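Local structure of hypothetical protein PG1100 (1ZBS) at residues L167-L177 against F199-I209; L236-H247 against L261-P270. The protein is of unknown function but is a putative N-acetylglucosamine kinase with the actin-like ATPase fold of sugar kinases. All coordinates share one frame; numbering follows the deposited sequence.

Both interactions lie in the part of the chain that follows the first mixed sheet. Both segments of interaction 1 precede those of interaction 2 along the chain. Their centres are about 25 Å apart, and the nearest atoms are about 4 Å apart without touching. Interaction 1 packs two short helices and their adjoining loops towards the periphery, about 23 Å from the centre of the chain. Interaction 2 joins strands 238-241 and 263-267 at one side of the second mixed sheet, about 11 Å from that centre. Helix 210-229 connects them: it starts right after segment 199-209, and its side of the sheet receives Leu238 and Phe240. The helical packing is thus tied to the sheet of the same lobe.

Interaction 1: residues L167-L177 against F199-I209; sequences LCEAFLQEYGL and FSPFIAQHLDI
Phe171, Tyr175, Phe199 and Phe202 form an aromatic cluster. Phe171 and Phe202 come from helices 167-174 and 200-204, Tyr175 and Phe199 from their adjoining ends. The contact has no hydrogen bond across it. Three edge-to-face pairs link the rings. Phe171 turns its edge to the faces of two rings. Its CZ lies 3.6 Å from Phe199 CD1, with the planes at 62°. Its CD1 lies 3.6 Å from Phe202 CD2, with the planes at 80°. Phe199 in turn points its edge at the face of Tyr175. Phe199 CD1 sits over the centre of the Tyr175 ring.

Aliphatic contacts flank the rings. Leu167 CD1 meets the edge of Phe202 at CZ, 3.6 Å away. Leu167 CD2 and Ile209 CD1 meet tip to tip. Leu177 CD1 packs on Phe199 CZ at 3.7 Å.

Two polar atoms also touch Phe202. Glu174 OE1 lies at its ring edge, in plane, 3.3 Å from CD1. Tyr175 OH lies 3.4 Å from Phe202 CB.

Leu158 of helix 147-159 also touches Leu167 and Phe171. A Schellman motif at Gly176 ends helix 167-174. The two helices run at 145° between their N-to-C directions, with Phe202 a knob in the hole of Leu167, Ala170, Phe171 and Glu174, beside the aromatic cluster.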
loop_
_atom_site.group_PDB
_atom_site.type_symbol
_atom_site.label_atom_id
_atom_site.label_comp_id
_atom_site.label_asym_id
_atom_site.label_seq_id
_atom_site.Cartn_x
_atom_site.Cartn_y
_atom_site.Cartn_z
ATOM N N LEU A 167 -19.513 -5.037 -12.830
ATOM C CA LEU A 167 -18.098 -4.871 -13.163
ATOM C C LEU A 167 -17.217 -5.695 -12.243
ATOM O O LEU A 167 -16.243 -6.312 -12.682
ATOM C CB LEU A 167 -17.678 -3.400 -13.073
ATOM C CG LEU A 167 -16.298 -3.033 -13.645
ATOM C CD1 LEU A 167 -16.183 -3.533 -15.077
ATOM C CD2 LEU A 167 -16.097 -1.523 -13.596
ATOM N N CYS A 168 -17.557 -5.707 -10.962
ATOM C CA CYS A 168 -16.767 -6.460 -10.003
ATOM C C CYS A 168 -16.786 -7.926 -10.386
ATOM O O CYS A 168 -15.737 -8.547 -10.540
ATOM C CB CYS A 168 -17.327 -6.280 -8.590
ATOM S SG CYS A 168 -16.298 -7.015 -7.307
ATOM N N GLU A 169 -17.987 -8.474 -10.552
ATOM C CA GLU A 169 -18.127 -9.875 -10.917
ATOM C C GLU A 169 -17.482 -10.163 -12.271
ATOM O O GLU A 169 -16.948 -11.247 -12.488
ATOM C CB GLU A 169 -19.606 -10.285 -10.936
ATOM C CG GLU A 169 -20.299 -10.199 -9.580
ATOM C CD GLU A 169 -20.948 -8.847 -9.336
ATOM O OE1 GLU A 169 -20.248 -7.817 -9.421
ATOM O OE2 GLU A 169 -22.164 -8.815 -9.058
ATOM N N ALA A 170 -17.522 -9.187 -13.172
ATOM C CA ALA A 170 -16.922 -9.344 -14.494
ATOM C C ALA A 170 -15.394 -9.417 -14.373
ATOM O O ALA A 170 -14.740 -10.164 -15.105
ATOM C CB ALA A 170 -17.323 -8.178 -15.393
ATOM N N PHE A 171 -14.845 -8.632 -13.441
ATOM C CA PHE A 171 -13.409 -8.562 -13.170
ATOM C C PHE A 171 -12.925 -9.836 -12.489
ATOM O O PHE A 171 -11.985 -10.486 -12.949
ATOM C CB PHE A 171 -13.102 -7.359 -12.250
ATOM C CG PHE A 171 -11.653 -7.258 -11.816
ATOM C CD1 PHE A 171 -10.704 -6.648 -12.634
ATOM C CD2 PHE A 171 -11.243 -7.762 -10.586
ATOM C CE1 PHE A 171 -9.361 -6.536 -12.232
ATOM C CE2 PHE A 171 -9.902 -7.657 -10.167
ATOM C CZ PHE A 171 -8.960 -7.041 -10.994
ATOM N N LEU A 172 -13.569 -10.189 -11.384
ATOM C CA LEU A 172 -13.173 -11.372 -10.623
ATOM C C LEU A 172 -13.209 -12.667 -11.440
ATOM O O LEU A 172 -12.312 -13.505 -11.324
ATOM C CB LEU A 172 -14.064 -11.510 -9.382
ATOM C CG LEU A 172 -14.016 -10.356 -8.358
ATOM C CD1 LEU A 172 -15.007 -10.641 -7.224
ATOM C CD2 LEU A 172 -12.599 -10.223 -7.787
ATOM N N GLN A 173 -14.241 -12.823 -12.264
ATOM C CA GLN A 173 -14.395 -14.012 -13.094
ATOM C C GLN A 173 -13.360 -14.100 -14.236
ATOM O O GLN A 173 -12.904 -15.190 -14.587
ATOM C CB GLN A 173 -15.824 -14.066 -13.658
ATOM C CG GLN A 173 -16.884 -14.593 -12.672
ATOM C CD GLN A 173 -18.320 -14.278 -13.103
ATOM O OE1 GLN A 173 -18.609 -14.124 -14.296
ATOM N NE2 GLN A 173 -19.228 -14.195 -12.130
ATOM N N GLU A 174 -12.986 -12.960 -14.806
ATOM C CA GLU A 174 -12.015 -12.954 -15.884
ATOM C C GLU A 174 -10.665 -13.466 -15.402
ATOM O O GLU A 174 -9.968 -14.189 -16.121
ATOM C CB GLU A 174 -11.851 -11.549 -16.442
ATOM C CG GLU A 174 -10.866 -11.478 -17.580
ATOM C CD GLU A 174 -10.799 -10.098 -18.188
ATOM O OE1 GLU A 174 -11.852 -9.429 -18.255
ATOM O OE2 GLU A 174 -9.700 -9.691 -18.616
ATOM N N TYR A 175 -10.312 -13.093 -14.176
ATOM C CA TYR A 175 -9.047 -13.489 -13.566
ATOM C C TYR A 175 -9.206 -14.616 -12.559
ATOM O O TYR A 175 -8.246 -14.981 -11.887
ATOM C CB TYR A 175 -8.406 -12.279 -12.879
ATOM C CG TYR A 175 -8.087 -11.167 -13.849
ATOM C CD1 TYR A 175 -7.001 -11.271 -14.714
ATOM C CD2 TYR A 175 -8.914 -10.049 -13.960
ATOM C CE1 TYR A 175 -6.745 -10.295 -15.671
ATOM C CE2 TYR A 175 -8.669 -9.060 -14.923
ATOM C CZ TYR A 175 -7.580 -9.198 -15.773
ATOM O OH TYR A 175 -7.321 -8.261 -16.736
ATOM N N GLY A 176 -10.411 -15.165 -12.449
ATOM C CA GLY A 176 -10.627 -16.254 -11.513
ATOM C C GLY A 176 -10.124 -15.920 -10.121
ATOM O O GLY A 176 -9.403 -16.694 -9.496
ATOM N N LEU A 177 -10.494 -14.752 -9.626
ATOM C CA LEU A 177 -10.055 -14.362 -8.302
ATOM C C LEU A 177 -11.240 -14.117 -7.392
ATOM O O LEU A 177 -12.387 -14.007 -7.833
ATOM C CB LEU A 177 -9.211 -13.084 -8.370
ATOM C CG LEU A 177 -7.778 -13.196 -8.900
ATOM C CD1 LEU A 177 -7.228 -11.796 -9.198
ATOM C CD2 LEU A 177 -6.913 -13.919 -7.878
ATOM N N PHE A 199 -3.373 -5.785 -13.934
ATOM C CA PHE A 199 -4.783 -5.637 -14.255
ATOM C C PHE A 199 -5.025 -4.392 -15.081
ATOM O O PHE A 199 -6.164 -3.943 -15.245
ATOM C CB PHE A 199 -5.596 -5.566 -12.967
ATOM C CG PHE A 199 -5.440 -6.775 -12.095
ATOM C CD1 PHE A 199 -5.832 -8.031 -12.553
ATOM C CD2 PHE A 199 -4.902 -6.666 -10.821
ATOM C CE1 PHE A 199 -5.688 -9.159 -11.750
ATOM C CE2 PHE A 199 -4.756 -7.791 -10.012
ATOM C CZ PHE A 199 -5.150 -9.036 -10.478
ATOM N N SER A 200 -3.952 -3.834 -15.615
ATOM C CA SER A 200 -4.078 -2.629 -16.414
ATOM C C SER A 200 -4.920 -2.850 -17.676
ATOM O O SER A 200 -5.791 -2.042 -17.990
ATOM C CB SER A 200 -2.690 -2.097 -16.777
ATOM O OG SER A 200 -2.774 -0.732 -17.140
ATOM N N PRO A 201 -4.679 -3.948 -18.413
ATOM C CA PRO A 201 -5.437 -4.239 -19.634
ATOM C C PRO A 201 -6.956 -4.214 -19.438
ATOM O O PRO A 201 -7.701 -3.840 -20.345
ATOM C CB PRO A 201 -4.931 -5.623 -20.028
ATOM C CG PRO A 201 -3.500 -5.584 -19.583
ATOM C CD PRO A 201 -3.618 -4.951 -18.209
ATOM N N PHE A 202 -7.414 -4.623 -18.256
ATOM C CA PHE A 202 -8.844 -4.636 -17.954
ATOM C C PHE A 202 -9.345 -3.197 -17.813
ATOM O O PHE A 202 -10.418 -2.835 -18.312
ATOM C CB PHE A 202 -9.108 -5.395 -16.647
ATOM C CG PHE A 202 -10.564 -5.504 -16.297
ATOM C CD1 PHE A 202 -11.341 -6.542 -16.813
ATOM C CD2 PHE A 202 -11.174 -4.537 -15.497
ATOM C CE1 PHE A 202 -12.703 -6.615 -16.538
ATOM C CE2 PHE A 202 -12.539 -4.600 -15.216
ATOM C CZ PHE A 202 -13.310 -5.640 -15.739
ATOM N N ILE A 203 -8.553 -2.382 -17.124
ATOM C CA ILE A 203 -8.884 -0.983 -16.908
ATOM C C ILE A 203 -8.907 -0.224 -18.237
ATOM O O ILE A 203 -9.899 0.432 -18.574
ATOM C CB ILE A 203 -7.867 -0.329 -15.948
ATOM C CG1 ILE A 203 -7.975 -0.993 -14.564
ATOM C CG2 ILE A 203 -8.103 1.165 -15.871
ATOM C CD1 ILE A 203 -6.955 -0.510 -13.531
ATOM N N ALA A 204 -7.825 -0.333 -18.999
ATOM C CA ALA A 204 -7.740 0.347 -20.282
ATOM C C ALA A 204 -8.915 -0.023 -21.177
ATOM O O ALA A 204 -9.432 0.816 -21.916
ATOM C CB ALA A 204 -6.427 -0.003 -20.976
ATOM N N GLN A 205 -9.342 -1.277 -21.108
ATOM C CA GLN A 205 -10.453 -1.732 -21.935
ATOM C C GLN A 205 -11.822 -1.281 -21.434
ATOM O O GLN A 205 -12.836 -1.555 -22.071
ATOM C CB GLN A 205 -10.414 -3.262 -22.066
ATOM C CG GLN A 205 -9.378 -3.746 -23.075
ATOM C CD GLN A 205 -9.296 -5.257 -23.178
ATOM O OE1 GLN A 205 -10.315 -5.955 -23.206
ATOM N NE2 GLN A 205 -8.077 -5.772 -23.256
ATOM N N HIS A 206 -11.842 -0.563 -20.315
ATOM C CA HIS A 206 -13.089 -0.099 -19.732
ATOM C C HIS A 206 -13.148 1.399 -19.493
ATOM O O HIS A 206 -13.981 1.878 -18.719
ATOM C CB HIS A 206 -13.346 -0.840 -18.421
ATOM C CG HIS A 206 -13.831 -2.243 -18.612
ATOM N ND1 HIS A 206 -15.138 -2.538 -18.932
ATOM C CD2 HIS A 206 -13.180 -3.428 -18.549
ATOM C CE1 HIS A 206 -15.273 -3.847 -19.058
ATOM N NE2 HIS A 206 -14.099 -4.409 -18.830
ATOM N N LEU A 207 -12.274 2.136 -20.173
ATOM C CA LEU A 207 -12.207 3.595 -20.054
ATOM C C LEU A 207 -13.503 4.264 -20.502
ATOM O O LEU A 207 -13.735 5.443 -20.224
ATOM C CB LEU A 207 -11.047 4.134 -20.893
ATOM C CG LEU A 207 -9.638 3.777 -20.421
ATOM C CD1 LEU A 207 -8.617 4.164 -21.481
ATOM C CD2 LEU A 207 -9.360 4.488 -19.113
ATOM N N ASP A 208 -14.337 3.510 -21.215
ATOM C CA ASP A 208 -15.608 4.031 -21.691
ATOM C C ASP A 208 -16.562 4.235 -20.525
ATOM O O ASP A 208 -17.612 4.857 -20.673
ATOM C CB ASP A 208 -16.233 3.086 -22.734
ATOM C CG ASP A 208 -15.918 1.618 -22.473
ATOM O OD1 ASP A 208 -14.738 1.214 -22.638
ATOM O OD2 ASP A 208 -16.852 0.865 -22.108
ATOM N N ILE A 209 -16.187 3.710 -19.364
ATOM C CA ILE A 209 -16.999 3.842 -18.159
ATOM C C ILE A 209 -16.463 5.022 -17.348
ATOM O O ILE A 209 -15.262 5.099 -17.079
ATOM C CB ILE A 209 -16.911 2.576 -17.283
ATOM C CG1 ILE A 209 -17.413 1.354 -18.065
ATOM C CG2 ILE A 209 -17.703 2.774 -16.016
ATOM C CD1 ILE A 209 -17.282 0.053 -17.303
#

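Interaction 2: residues L236-H247 against L261-P270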
loop_
_atom_site.group_PDB
_atom_site.type_symbol
_atom_site.label_atom_id
_atom_site.label_comp_id
_atom_site.label_asym_id
_atom_site.label_seq_id
_atom_site.Cartn_x
_atom_site.Cartn_y
_atom_site.Cartn_z
ATOM N N LEU A 236 9.166 23.678 -20.222
ATOM C CA LEU A 236 9.667 22.413 -20.749
ATOM C C LEU A 236 8.534 21.454 -21.045
ATOM O O LEU A 236 7.657 21.239 -20.215
ATOM C CB LEU A 236 10.622 21.759 -19.758
ATOM C CG LEU A 236 12.090 22.169 -19.779
ATOM C CD1 LEU A 236 12.266 23.576 -20.330
ATOM C CD2 LEU A 236 12.630 22.061 -18.345
ATOM N N PRO A 237 8.530 20.873 -22.250
ATOM C CA PRO A 237 7.481 19.923 -22.634
ATOM C C PRO A 237 7.702 18.591 -21.905
ATOM O O PRO A 237 8.841 18.184 -21.682
ATOM C CB PRO A 237 7.672 19.802 -24.141
ATOM C CG PRO A 237 9.158 19.938 -24.288
ATOM C CD PRO A 237 9.447 21.124 -23.376
ATOM N N LEU A 238 6.616 17.919 -21.536
ATOM C CA LEU A 238 6.700 16.638 -20.825
ATOM C C LEU A 238 6.927 15.434 -21.737
ATOM O O LEU A 238 6.153 15.180 -22.657
ATOM C CB LEU A 238 5.424 16.409 -20.014
ATOM C CG LEU A 238 5.301 17.046 -18.629
ATOM C CD1 LEU A 238 5.884 18.441 -18.626
ATOM C CD2 LEU A 238 3.835 17.060 -18.209
ATOM N N HIS A 239 7.990 14.690 -21.467
ATOM C CA HIS A 239 8.305 13.502 -22.240
ATOM C C HIS A 239 8.018 12.289 -21.369
ATOM O O HIS A 239 8.415 12.249 -20.205
ATOM C CB HIS A 239 9.771 13.529 -22.667
ATOM C CG HIS A 239 10.064 14.555 -23.717
ATOM N ND1 HIS A 239 9.626 14.430 -25.018
ATOM C CD2 HIS A 239 10.724 15.736 -23.655
ATOM C CE1 HIS A 239 10.001 15.488 -25.711
ATOM N NE2 HIS A 239 10.668 16.297 -24.908
ATOM N N PHE A 240 7.328 11.300 -21.925
ATOM C CA PHE A 240 6.967 10.108 -21.154
ATOM C C PHE A 240 7.384 8.802 -21.776
ATOM O O PHE A 240 7.473 8.664 -22.998
ATOM C CB PHE A 240 5.453 10.039 -20.938
ATOM C CG PHE A 240 4.923 11.065 -19.982
ATOM C CD1 PHE A 240 4.662 10.729 -18.656
ATOM C CD2 PHE A 240 4.657 12.362 -20.415
ATOM C CE1 PHE A 240 4.133 11.663 -17.768
ATOM C CE2 PHE A 240 4.129 13.314 -19.539
ATOM C CZ PHE A 240 3.865 12.961 -18.212
ATOM N N ILE A 241 7.623 7.823 -20.917
ATOM C CA ILE A 241 7.995 6.502 -21.380
ATOM C C ILE A 241 7.224 5.479 -20.543
ATOM O O ILE A 241 6.807 5.775 -19.428
ATOM C CB ILE A 241 9.524 6.302 -21.257
ATOM C CG1 ILE A 241 10.012 5.466 -22.431
ATOM C CG2 ILE A 241 9.891 5.662 -19.934
ATOM C CD1 ILE A 241 10.062 6.259 -23.735
ATOM N N GLY A 242 7.003 4.292 -21.090
ATOM C CA GLY A 242 6.301 3.285 -20.322
ATOM C C GLY A 242 5.004 2.737 -20.885
ATOM O O GLY A 242 4.288 3.403 -21.638
ATOM N N SER A 243 4.701 1.506 -20.486
ATOM C CA SER A 243 3.499 0.815 -20.931
ATOM C C SER A 243 2.218 1.559 -20.573
ATOM O O SER A 243 1.317 1.668 -21.395
ATOM C CB SER A 243 3.481 -0.605 -20.353
ATOM O OG SER A 243 3.820 -0.602 -18.968
ATOM N N VAL A 244 2.141 2.084 -19.355
ATOM C CA VAL A 244 0.953 2.820 -18.927
ATOM C C VAL A 244 0.815 4.176 -19.623
ATOM O O VAL A 244 -0.298 4.591 -19.977
ATOM C CB VAL A 244 0.955 3.041 -17.403
ATOM C CG1 VAL A 244 -0.161 3.999 -17.014
ATOM C CG2 VAL A 244 0.779 1.696 -16.680
ATOM N N ALA A 245 1.937 4.874 -19.807
ATOM C CA ALA A 245 1.912 6.178 -20.478
ATOM C C ALA A 245 1.421 5.971 -21.900
ATOM O O ALA A 245 0.636 6.764 -22.424
ATOM C CB ALA A 245 3.305 6.803 -20.496
ATOM N N PHE A 246 1.890 4.897 -22.517
ATOM C CA PHE A 246 1.494 4.582 -23.873
ATOM C C PHE A 246 0.024 4.163 -23.907
ATOM O O PHE A 246 -0.813 4.862 -24.475
ATOM C CB PHE A 246 2.388 3.467 -24.429
ATOM C CG PHE A 246 2.221 3.244 -25.900
ATOM C CD1 PHE A 246 2.338 4.310 -26.794
ATOM C CD2 PHE A 246 1.914 1.978 -26.395
ATOM C CE1 PHE A 246 2.139 4.124 -28.159
ATOM C CE2 PHE A 246 1.712 1.776 -27.760
ATOM C CZ PHE A 246 1.825 2.851 -28.644
ATOM N N HIS A 247 -0.298 3.042 -23.269
ATOM C CA HIS A 247 -1.676 2.550 -23.255
ATOM C C HIS A 247 -2.730 3.579 -22.842
ATOM O O HIS A 247 -3.898 3.469 -23.232
ATOM C CB HIS A 247 -1.789 1.303 -22.364
ATOM C CG HIS A 247 -0.963 0.150 -22.846
ATOM N ND1 HIS A 247 -0.833 -0.162 -24.181
ATOM C CD2 HIS A 247 -0.212 -0.757 -22.175
ATOM C CE1 HIS A 247 -0.034 -1.208 -24.315
ATOM N NE2 HIS A 247 0.355 -1.586 -23.113
ATOM N N LEU A 261 -0.079 22.466 -19.287
ATOM C CA LEU A 261 1.257 22.012 -19.631
ATOM C C LEU A 261 1.243 21.496 -21.067
ATOM O O LEU A 261 0.176 21.304 -21.655
ATOM C CB LEU A 261 1.704 20.913 -18.657
ATOM C CG LEU A 261 1.847 21.335 -17.182
ATOM C CD1 LEU A 261 2.140 20.129 -16.306
ATOM C CD2 LEU A 261 2.966 22.361 -17.052
ATOM N N THR A 262 2.421 21.294 -21.642
ATOM C CA THR A 262 2.507 20.795 -23.006
ATOM C C THR A 262 3.178 19.426 -23.038
ATOM O O THR A 262 4.181 19.189 -22.358
ATOM C CB THR A 262 3.298 21.771 -23.925
ATOM O OG1 THR A 262 4.626 21.963 -23.412
ATOM C CG2 THR A 262 2.597 23.122 -23.999
ATOM N N LEU A 263 2.608 18.525 -23.829
ATOM C CA LEU A 263 3.146 17.180 -23.970
ATOM C C LEU A 263 4.287 17.199 -24.978
ATOM O O LEU A 263 4.124 17.677 -26.101
ATOM C CB LEU A 263 2.052 16.222 -24.454
ATOM C CG LEU A 263 2.455 14.769 -24.709
ATOM C CD1 LEU A 263 3.005 14.154 -23.429
ATOM C CD2 LEU A 263 1.248 13.973 -25.194
ATOM N N GLY A 264 5.444 16.690 -24.571
ATOM C CA GLY A 264 6.586 16.642 -25.464
ATOM C C GLY A 264 6.491 15.407 -26.347
ATOM O O GLY A 264 6.550 15.503 -27.574
ATOM N N SER A 265 6.340 14.244 -25.719
ATOM C CA SER A 265 6.226 12.987 -26.450
ATOM C C SER A 265 5.975 11.823 -25.493
ATOM O O SER A 265 6.318 11.895 -24.315
ATOM C CB SER A 265 7.510 12.694 -27.237
ATOM O OG SER A 265 8.585 12.351 -26.372
ATOM N N VAL A 266 5.371 10.757 -26.011
ATOM C CA VAL A 266 5.118 9.560 -25.233
ATOM C C VAL A 266 5.399 8.347 -26.100
ATOM O O VAL A 266 4.872 8.231 -27.199
ATOM C CB VAL A 266 3.654 9.498 -24.690
ATOM C CG1 VAL A 266 2.663 9.758 -25.803
ATOM C CG2 VAL A 266 3.400 8.138 -24.060
ATOM N N LEU A 267 6.256 7.464 -25.600
ATOM C CA LEU A 267 6.630 6.241 -26.299
ATOM C C LEU A 267 6.633 5.094 -25.288
ATOM O O LEU A 267 6.939 5.294 -24.110
ATOM C CB LEU A 267 8.032 6.381 -26.904
ATOM C CG LEU A 267 8.217 7.120 -28.240
ATOM C CD1 LEU A 267 9.704 7.253 -28.553
ATOM C CD2 LEU A 267 7.518 6.351 -29.351
ATOM N N GLN A 268 6.303 3.890 -25.743
ATOM C CA GLN A 268 6.281 2.743 -24.843
ATOM C C GLN A 268 7.689 2.369 -24.360
ATOM O O GLN A 268 7.910 2.191 -23.158
ATOM C CB GLN A 268 5.601 1.551 -25.536
ATOM C CG GLN A 268 5.578 0.282 -24.692
ATOM C CD GLN A 268 4.460 -0.683 -25.082
ATOM O OE1 GLN A 268 4.177 -0.887 -26.267
ATOM N NE2 GLN A 268 3.832 -1.294 -24.080
ATOM N N SER A 269 8.637 2.296 -25.297
ATOM C CA SER A 269 10.030 1.930 -25.010
ATOM C C SER A 269 11.044 3.023 -25.373
ATOM O O SER A 269 10.824 3.817 -26.282
ATOM C CB SER A 269 10.388 0.641 -25.777
ATOM O OG SER A 269 11.792 0.427 -25.847
ATOM N N PRO A 270 12.159 3.096 -24.630
ATOM C CA PRO A 270 13.193 4.096 -24.909
ATOM C C PRO A 270 14.274 3.460 -25.779
ATOM O O PRO A 270 15.266 4.096 -26.123
ATOM C CB PRO A 270 13.729 4.420 -23.524
ATOM C CG PRO A 270 13.702 3.073 -22.867
ATOM C CD PRO A 270 12.328 2.539 -23.273
HETATM O O HOH W 1 5.100 21.550 -19.631
#
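His239 and Ser265 pair across two parallel strands, 238-241 and 263-267. From CB the His239 side chain leaves the strand with CG anti to the carbonyl carbon (chi1 -71°). CB lies 4.1 Å from Ser265 OG, and CG is a little closer to the same oxygen. ND1 makes the contact: it is hydrogen-bonded to Ser265 OG at 2.7 Å, with the hydroxyl at the ring edge. Either atom could be the donor. CE1 passes Gly264 C at 3.6 Å. NE2, at the far end, looks onto Gly264 CA, which packs over the ring face in a CH-pi contact.

A beta bulge lies between Leu238 and His239. Leu238 O accepts from Ser265 N at 3.2 Å. Beyond it the regular ladder resumes, with Phe240 N bonded to Ser265 O at 2.7 Å and Leu267 N to Phe240 O. Helices 243-247 and 249-258 lie between the two strands, which makes a beta-alpha-beta crossover. The mixed sheet runs 130-133, 120-125, 111-116, 238-241, 263-267. This 3-2-1-4-5 order is consistent with the actin-like fold of the family.

Phe240 CD2 packs on Leu263 CD1 at 3.9 Å, on the face lined by helices 210-229 and 249-258. On the His239 face, Ile241 CG1 touches Pro270 CD. Past the strands, Gln268 CB lies 3.8 Å from Phe246 CG.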